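Local atomic coordinates of mucus binding proteinn (Lactobacillus reuteri, PDB entry 4MT5), a protein that probably binds mucin as a cell-surface adhesin of a gut bacterium, this chain being one of its Mub repeats, built on ubiquitin-like beta-grasp folds. Residues 102-107 / 150-155; 163-168 / 174-179. All coordinates share one frame; numbering follows the deposited sequence.

Contact 1 (102-107 / 150-155); sequences TVQPDS and PAVEGY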
ATOM      1  N   THR A 102     -39.168  -5.227 -17.373  1.00 59.47           N
ATOM      2  CA  THR A 102     -38.803  -5.994 -16.167  1.00 60.87           C
ATOM      3  C   THR A 102     -39.772  -7.142 -15.830  1.00 58.75           C
ATOM      4  O   THR A 102     -40.920  -6.888 -15.457  1.00 59.85           O
ATOM      5  CB  THR A 102     -38.664  -5.066 -14.905  1.00 58.02           C
ATOM      6  OG1 THR A 102     -37.656  -4.071 -15.127  1.00 55.56           O
ATOM      7  CG2 THR A 102     -38.303  -5.876 -13.664  1.00 51.87           C
ATOM      8  N   VAL A 103     -39.304  -8.391 -15.932  1.00 56.11           N
ATOM      9  CA  VAL A 103     -40.134  -9.559 -15.580  1.00 58.21           C
ATOM     10  C   VAL A 103     -39.759 -10.207 -14.240  1.00 55.89           C
ATOM     11  O   VAL A 103     -40.585 -10.879 -13.617  1.00 52.89           O
ATOM     12  CB  VAL A 103     -40.172 -10.638 -16.706  1.00 55.11           C
ATOM     13  CG1 VAL A 103     -40.694 -10.036 -17.994  1.00 54.23           C
ATOM     14  CG2 VAL A 103     -38.796 -11.259 -16.932  1.00 54.64           C
ATOM     15  N   GLN A 104     -38.513  -9.997 -13.810  1.00 58.60           N
ATOM     16  CA  GLN A 104     -38.011 -10.475 -12.513  1.00 59.61           C
ATOM     17  C   GLN A 104     -36.984  -9.470 -11.980  1.00 55.94           C
ATOM     18  O   GLN A 104     -36.231  -8.888 -12.773  1.00 53.80           O
ATOM     19  CB  GLN A 104     -37.365 -11.865 -12.656  1.00 58.60           C
ATOM     20  CG  GLN A 104     -38.344 -13.040 -12.796  1.00 56.56           C
ATOM     21  CD  GLN A 104     -38.866 -13.536 -11.458  1.00 60.04           C
ATOM     22  OE1 GLN A 104     -38.279 -14.428 -10.851  1.00 61.42           O
ATOM     23  NE2 GLN A 104     -39.967 -12.955 -10.992  1.00 62.15           N
ATOM     24  N   PRO A 105     -36.946  -9.257 -10.644  1.00 56.91           N
ATOM     25  CA  PRO A 105     -35.969  -8.320 -10.061  1.00 51.63           C
ATOM     26  C   PRO A 105     -34.532  -8.736 -10.365  1.00 49.14           C
ATOM     27  O   PRO A 105     -34.258  -9.929 -10.480  1.00 49.79           O
ATOM     28  CB  PRO A 105     -36.255  -8.396  -8.559  1.00 47.78           C
ATOM     29  CG  PRO A 105     -36.975  -9.685  -8.359  1.00 50.28           C
ATOM     30  CD  PRO A 105     -37.782  -9.889  -9.610  1.00 56.58           C
ATOM     31  N   ASP A 106     -33.639  -7.764 -10.522  1.00 51.66           N
ATOM     32  CA  ASP A 106     -32.236  -8.051 -10.843  1.00 53.39           C
ATOM     33  C   ASP A 106     -31.529  -8.915  -9.789  1.00 51.34           C
ATOM     34  O   ASP A 106     -31.766  -8.778  -8.583  1.00 45.16           O
ATOM     35  CB  ASP A 106     -31.437  -6.755 -11.029  1.00 48.57           C
ATOM     36  CG  ASP A 106     -31.662  -6.105 -12.380  1.00 55.86           C
ATOM     37  OD1 ASP A 106     -32.088  -6.808 -13.324  1.00 55.20           O
ATOM     38  OD2 ASP A 106     -31.396  -4.885 -12.501  1.00 56.71           O
ATOM     39  N   SER A 107     -30.669  -9.814 -10.257  1.00 50.08           N
ATOM     40  CA  SER A 107     -29.725 -10.478  -9.377  1.00 50.52           C
ATOM     41  C   SER A 107     -28.458  -9.646  -9.374  1.00 51.56           C
ATOM     42  O   SER A 107     -27.891  -9.336 -10.432  1.00 47.87           O
ATOM     43  CB  SER A 107     -29.397 -11.893  -9.848  1.00 54.04           C
ATOM     44  OG  SER A 107     -28.362 -12.459  -9.054  1.00 47.82           O
ATOM     45  N   PRO A 150     -34.801 -17.577 -12.578  1.00 57.47           N
ATOM     46  CA  PRO A 150     -35.986 -18.059 -11.861  1.00 57.14           C
ATOM     47  C   PRO A 150     -37.118 -18.461 -12.825  1.00 61.72           C
ATOM     48  O   PRO A 150     -37.105 -18.091 -14.004  1.00 56.18           O
ATOM     49  CB  PRO A 150     -36.407 -16.853 -11.016  1.00 52.43           C
ATOM     50  CG  PRO A 150     -35.325 -15.838 -11.168  1.00 53.19           C
ATOM     51  CD  PRO A 150     -34.649 -16.120 -12.459  1.00 52.49           C
ATOM     52  N   ALA A 151     -38.084 -19.222 -12.319  1.00 64.61           N
ATOM     53  CA  ALA A 151     -39.188 -19.710 -13.137  1.00 57.52           C
ATOM     54  C   ALA A 151     -40.323 -18.704 -13.153  1.00 60.82           C
ATOM     55  O   ALA A 151     -40.824 -18.295 -12.100  1.00 60.22           O
ATOM     56  CB  ALA A 151     -39.687 -21.057 -12.623  1.00 50.81           C
ATOM     57  N   VAL A 152     -40.712 -18.298 -14.358  1.00 63.58           N
ATOM     58  CA  VAL A 152     -41.898 -17.478 -14.553  1.00 63.24           C
ATOM     59  C   VAL A 152     -42.856 -18.276 -15.428  1.00 63.04           C
ATOM     60  O   VAL A 152     -42.557 -18.559 -16.590  1.00 65.65           O
ATOM     61  CB  VAL A 152     -41.565 -16.137 -15.236  1.00 63.41           C
ATOM     62  CG1 VAL A 152     -42.743 -15.184 -15.132  1.00 63.09           C
ATOM     63  CG2 VAL A 152     -40.337 -15.517 -14.604  1.00 63.74           C
ATOM     64  N   GLU A 153     -43.989 -18.672 -14.859  1.00 62.50           N
ATOM     65  CA  GLU A 153     -44.963 -19.442 -15.617  1.00 67.12           C
ATOM     66  C   GLU A 153     -45.522 -18.555 -16.707  1.00 62.09           C
ATOM     67  O   GLU A 153     -45.862 -17.397 -16.468  1.00 60.87           O
ATOM     68  CB  GLU A 153     -46.085 -19.956 -14.715  1.00 69.06           C
ATOM     69  CG  GLU A 153     -46.653 -18.894 -13.790  1.00 68.43           C
ATOM     70  CD  GLU A 153     -47.841 -19.390 -12.993  1.00 69.83           C
ATOM     71  OE1 GLU A 153     -48.234 -18.688 -12.032  1.00 67.94           O
ATOM     72  OE2 GLU A 153     -48.379 -20.473 -13.332  1.00 71.28           O
ATOM     73  N   GLY A 154     -45.592 -19.096 -17.914  1.00 62.88           N
ATOM     74  CA  GLY A 154     -46.080 -18.340 -19.049  1.00 61.16           C
ATOM     75  C   GLY A 154     -44.933 -17.936 -19.943  1.00 61.62           C
ATOM     76  O   GLY A 154     -45.142 -17.499 -21.076  1.00 61.76           O
ATOM     77  N   TYR A 155     -43.713 -18.087 -19.429  1.00 64.77           N
ATOM     78  CA  TYR A 155     -42.512 -17.758 -20.201  1.00 67.31           C
ATOM     79  C   TYR A 155     -41.426 -18.828 -20.065  1.00 63.94           C
ATOM     80  O   TYR A 155     -41.455 -19.637 -19.136  1.00 65.44           O
ATOM     81  CB  TYR A 155     -41.947 -16.400 -19.769  1.00 63.33           C
ATOM     82  CG  TYR A 155     -42.913 -15.237 -19.900  1.00 61.50           C
ATOM     83  CD1 TYR A 155     -42.908 -14.424 -21.032  1.00 58.80           C
ATOM     84  CD2 TYR A 155     -43.817 -14.944 -18.885  1.00 56.56           C
ATOM     85  CE1 TYR A 155     -43.778 -13.358 -21.147  1.00 54.18           C
ATOM     86  CE2 TYR A 155     -44.693 -13.883 -18.995  1.00 54.01           C
ATOM     87  CZ  TYR A 155     -44.668 -13.092 -20.125  1.00 52.31           C
ATOM     88  OH  TYR A 155     -45.546 -12.037 -20.231  1.00 54.01           O
TER
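Gln104 meets Pro150 and Val152 almost entirely through van der Waals contact, and no hydrogen bond joins the two segments. Its aliphatic part faces the valine: CG of Gln104 lies 3.7 Å from CG2 of Val152, the branch that stands beside the valine's backbone N and anti to its carbonyl carbon. Beyond CG the glutamine chain bends (chi2 -83°), which carries the amide across to the proline. There OE1 of Gln104 lies beside the ring, 3.1 Å from CB of Pro150 and 3.3 Å from CG of Pro150. A long, flexible residue suits this partly exposed place, because its methylenes can face an apolar neighbour while its amide bends over to the proline and back to its own backbone.

Within each segment the polar bonds are local. NE2 of Gln104 turns back to the carbonyl O of Val103, a weak bond of 3.4 Å with an N-H...O angle of 150°. On the other segment, Val152 to Tyr155 form a type II beta turn, closed by Tyr155 N on Val152 O at 3.1 Å. Gly154 occupies the turn's third position with a positive phi (105°), where a CB would press against the carbonyl O of Glu153. Cut back to an alanine, Gln104 would keep neither CG nor amide, which would probably strip Pro150 and Val152 of their nearest partner across the contact, open a gap there and remove the weak bond to Val103 O.

Around this pair, strand 85-96 lends Tyr95, which the side chains of both Gln104 and Pro150 touch, while its backbone bonds to Val103. Strand 174-182 contributes Tyr180, packed against Val103 and Val152 and hydrogen-bonded through OH to Pro150 O. The loop leading to strand 155-157 thus lies against the beginning of strand 104-120, with two neighbouring strands beside both.

Contact 2 (163-168 / 174-179); sequences NEFTVT and IVKTVV
Phe165 and Ile174 form the centre of this contact, with Lys176 at the aromatic ring's margin. CD1 of Ile174 lies 3.7 Å from CD2 of Phe165 and equally near its CB, approaching the ring obliquely. The isoleucine chain is extended at chi2 (-173°), which carries that terminal methyl away from its own strand to the phenylalanine. A beta-branched residue with one long arm fits well here: its backbone favours the strand while the arm reaches from one strand to the other. Val167 adds a buried apolar neighbour, its CG1 4.2 Å from the same CD1 of Ile174.

Lys176 meets the ring at its edge, near the ring plane, where its CE lies 3.9 Å from CE2 of Phe165. The lysine chain bends at chi2 (57°), and the two side chains meet at about a right angle. The contact is therefore made by lysine methylene against aromatic edge, an arrangement that lets a partly exposed position supply apolar surface while ending in a charge.

Strands 165-167 and 174-179 run nearly antiparallel, at 162°, yet their axes come no closer than 11.1 Å and no hydrogen bond links the segments. Strand 161-167 instead pairs with strand 142-148, where Phe165 bonds to Phe144 through the backbone, whereas Ile174 and Lys176 bond to Thr92 of strand 85-96. Two successive strands that face each other through side chains and belong to different sheets are characteristic of a beta arch rather than a hairpin; here it joins the two-stranded and the larger sheet within the Muc B2-like domain, a member of the ubiquitin-like group.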
ATOM      1  N   ASN A 163     -23.500 -18.656 -16.309  1.00 60.20           N
ATOM      2  CA  ASN A 163     -22.394 -19.449 -15.774  1.00 60.35           C
ATOM      3  C   ASN A 163     -21.707 -18.918 -14.525  1.00 60.94           C
ATOM      4  O   ASN A 163     -22.107 -17.915 -13.930  1.00 59.13           O
ATOM      5  CB  ASN A 163     -21.327 -19.631 -16.857  1.00 62.58           C
ATOM      6  CG  ASN A 163     -21.868 -20.318 -18.087  1.00 61.82           C
ATOM      7  OD1 ASN A 163     -23.043 -20.685 -18.131  1.00 61.09           O
ATOM      8  ND2 ASN A 163     -21.019 -20.495 -19.096  1.00 53.38           N
ATOM      9  N   GLU A 164     -20.660 -19.628 -14.129  1.00 64.47           N
ATOM     10  CA  GLU A 164     -19.710 -19.088 -13.183  1.00 57.82           C
ATOM     11  C   GLU A 164     -18.756 -18.236 -13.983  1.00 56.73           C
ATOM     12  O   GLU A 164     -18.493 -18.509 -15.163  1.00 58.32           O
ATOM     13  CB  GLU A 164     -18.906 -20.193 -12.528  1.00 54.79           C
ATOM     14  CG  GLU A 164     -19.637 -20.997 -11.504  1.00 54.65           C
ATOM     15  CD  GLU A 164     -18.711 -22.001 -10.860  1.00 60.36           C
ATOM     16  OE1 GLU A 164     -17.776 -22.471 -11.553  1.00 55.55           O
ATOM     17  OE2 GLU A 164     -18.903 -22.303  -9.661  1.00 65.54           O
ATOM     18  N   PHE A 165     -18.246 -17.203 -13.330  1.00 51.46           N
ATOM     19  CA  PHE A 165     -17.220 -16.355 -13.902  1.00 51.52           C
ATOM     20  C   PHE A 165     -16.201 -16.053 -12.803  1.00 49.91           C
ATOM     21  O   PHE A 165     -16.574 -15.776 -11.653  1.00 43.67           O
ATOM     22  CB  PHE A 165     -17.840 -15.069 -14.463  1.00 49.99           C
ATOM     23  CG  PHE A 165     -18.340 -15.198 -15.881  1.00 56.40           C
ATOM     24  CD1 PHE A 165     -17.647 -15.970 -16.814  1.00 58.82           C
ATOM     25  CD2 PHE A 165     -19.503 -14.551 -16.284  1.00 55.22           C
ATOM     26  CE1 PHE A 165     -18.100 -16.090 -18.125  1.00 57.89           C
ATOM     27  CE2 PHE A 165     -19.969 -14.666 -17.595  1.00 55.46           C
ATOM     28  CZ  PHE A 165     -19.264 -15.437 -18.516  1.00 61.99           C
ATOM     29  N   THR A 166     -14.920 -16.147 -13.147  1.00 45.81           N
ATOM     30  CA  THR A 166     -13.865 -15.820 -12.203  1.00 44.87           C
ATOM     31  C   THR A 166     -13.417 -14.387 -12.456  1.00 46.92           C
ATOM     32  O   THR A 166     -13.308 -13.962 -13.607  1.00 43.11           O
ATOM     33  CB  THR A 166     -12.655 -16.773 -12.318  1.00 44.58           C
ATOM     34  OG1 THR A 166     -13.066 -18.116 -12.034  1.00 42.85           O
ATOM     35  CG2 THR A 166     -11.569 -16.378 -11.323  1.00 42.91           C
ATOM     36  N   VAL A 167     -13.173 -13.637 -11.381  1.00 44.29           N
ATOM     37  CA  VAL A 167     -12.742 -12.252 -11.511  1.00 41.57           C
ATOM     38  C   VAL A 167     -11.522 -11.942 -10.632  1.00 43.52           C
ATOM     39  O   VAL A 167     -11.361 -12.507  -9.551  1.00 42.28           O
ATOM     40  CB  VAL A 167     -13.899 -11.282 -11.189  1.00 40.47           C
ATOM     41  CG1 VAL A 167     -14.981 -11.389 -12.243  1.00 39.40           C
ATOM     42  CG2 VAL A 167     -14.471 -11.578  -9.819  1.00 38.04           C
ATOM     43  N   THR A 168     -10.657 -11.053 -11.119  1.00 44.02           N
ATOM     44  CA  THR A 168      -9.514 -10.566 -10.354  1.00 39.71           C
ATOM     45  C   THR A 168      -9.812  -9.122  -9.955  1.00 40.84           C
ATOM     46  O   THR A 168     -10.824  -8.567 -10.380  1.00 38.02           O
ATOM     47  CB  THR A 168      -8.230 -10.599 -11.198  1.00 43.74           C
ATOM     48  OG1 THR A 168      -8.315  -9.609 -12.231  1.00 45.91           O
ATOM     49  CG2 THR A 168      -8.005 -11.979 -11.794  1.00 40.15           C
ATOM     50  N   ILE A 174     -19.690  -7.181 -14.389  1.00 46.47           N
ATOM     51  CA  ILE A 174     -20.396  -8.119 -15.243  1.00 50.68           C
ATOM     52  C   ILE A 174     -21.866  -7.757 -15.454  1.00 49.74           C
ATOM     53  O   ILE A 174     -22.646  -7.681 -14.505  1.00 47.58           O
ATOM     54  CB  ILE A 174     -20.239  -9.553 -14.733  1.00 49.07           C
ATOM     55  CG1 ILE A 174     -18.773  -9.977 -14.876  1.00 45.09           C
ATOM     56  CG2 ILE A 174     -21.167 -10.492 -15.499  1.00 46.67           C
ATOM     57  CD1 ILE A 174     -18.517 -11.436 -14.560  1.00 48.69           C
ATOM     58  N   VAL A 175     -22.223  -7.508 -16.712  1.00 46.74           N
ATOM     59  CA  VAL A 175     -23.605  -7.213 -17.062  1.00 49.87           C
ATOM     60  C   VAL A 175     -24.126  -8.227 -18.076  1.00 48.17           C
ATOM     61  O   VAL A 175     -23.643  -8.319 -19.211  1.00 45.50           O
ATOM     62  CB  VAL A 175     -23.779  -5.787 -17.611  1.00 53.93           C
ATOM     63  CG1 VAL A 175     -25.223  -5.330 -17.427  1.00 52.27           C
ATOM     64  CG2 VAL A 175     -22.826  -4.828 -16.911  1.00 50.19           C
ATOM     65  N   LYS A 176     -25.113  -8.993 -17.637  1.00 47.92           N
ATOM     66  CA  LYS A 176     -25.653 -10.090 -18.414  1.00 44.00           C
ATOM     67  C   LYS A 176     -27.173 -10.010 -18.347  1.00 49.10           C
ATOM     68  O   LYS A 176     -27.752  -9.871 -17.264  1.00 49.33           O
ATOM     69  CB  LYS A 176     -25.178 -11.418 -17.827  1.00 43.26           C
ATOM     70  CG  LYS A 176     -24.417 -12.310 -18.779  1.00 38.21           C
ATOM     71  CD  LYS A 176     -23.199 -11.646 -19.371  1.00 38.55           C
ATOM     72  CE  LYS A 176     -22.322 -12.712 -20.033  1.00 47.91           C
ATOM     73  NZ  LYS A 176     -21.233 -12.165 -20.901  1.00 48.87           N
ATOM     74  N   THR A 177     -27.815 -10.112 -19.511  1.00 56.83           N
ATOM     75  CA  THR A 177     -29.266  -9.977 -19.622  1.00 55.13           C
ATOM     76  C   THR A 177     -29.958 -11.292 -20.006  1.00 55.54           C
ATOM     77  O   THR A 177     -29.535 -11.970 -20.943  1.00 58.39           O
ATOM     78  CB  THR A 177     -29.612  -8.890 -20.646  1.00 53.22           C
ATOM     79  OG1 THR A 177     -28.983  -7.661 -20.253  1.00 58.96           O
ATOM     80  CG2 THR A 177     -31.108  -8.687 -20.726  1.00 54.73           C
ATOM     81  N   VAL A 178     -31.011 -11.650 -19.270  1.00 54.29           N
ATOM     82  CA  VAL A 178     -31.826 -12.824 -19.597  1.00 58.59           C
ATOM     83  C   VAL A 178     -33.184 -12.414 -20.186  1.00 59.02           C
ATOM     84  O   VAL A 178     -33.921 -11.633 -19.575  1.00 54.65           O
ATOM     85  CB  VAL A 178     -32.090 -13.699 -18.359  1.00 58.36           C
ATOM     86  CG1 VAL A 178     -32.583 -15.074 -18.775  1.00 61.93           C
ATOM     87  CG2 VAL A 178     -30.848 -13.831 -17.543  1.00 61.58           C
ATOM     88  N   VAL A 179     -33.515 -12.948 -21.364  1.00 63.66           N
ATOM     89  CA  VAL A 179     -34.776 -12.615 -22.036  1.00 62.35           C
ATOM     90  C   VAL A 179     -35.772 -13.769 -21.982  1.00 60.18           C
ATOM     91  O   VAL A 179     -35.472 -14.889 -22.397  1.00 56.96           O
ATOM     92  CB  VAL A 179     -34.576 -12.201 -23.511  1.00 56.13           C
ATOM     93  CG1 VAL A 179     -35.891 -11.755 -24.103  1.00 59.81           C
ATOM     94  CG2 VAL A 179     -33.561 -11.087 -23.624  1.00 54.74           C
TER

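Overall arrangement
From the N terminus, the chain first builds the mucin binding domain, and both contacts come later, inside the Muc B2-like region and on the same side of the chain's centre. Contact 1 closes a loop of 42 residues, rich in strand, that includes strand 142-148. Contact 2 opens only after it and closes just five residues, so the two are in series and neither nest nor cross. Their centres lie about 17 Å apart, their nearest atoms about 6 Å, without touching. Strand 85-96 adjoins both. Contact 1 ties a loop to the start of strand 104-120 in the large sheet, and contact 2 joins that sheet to the small one formed by 142-148 and 161-167.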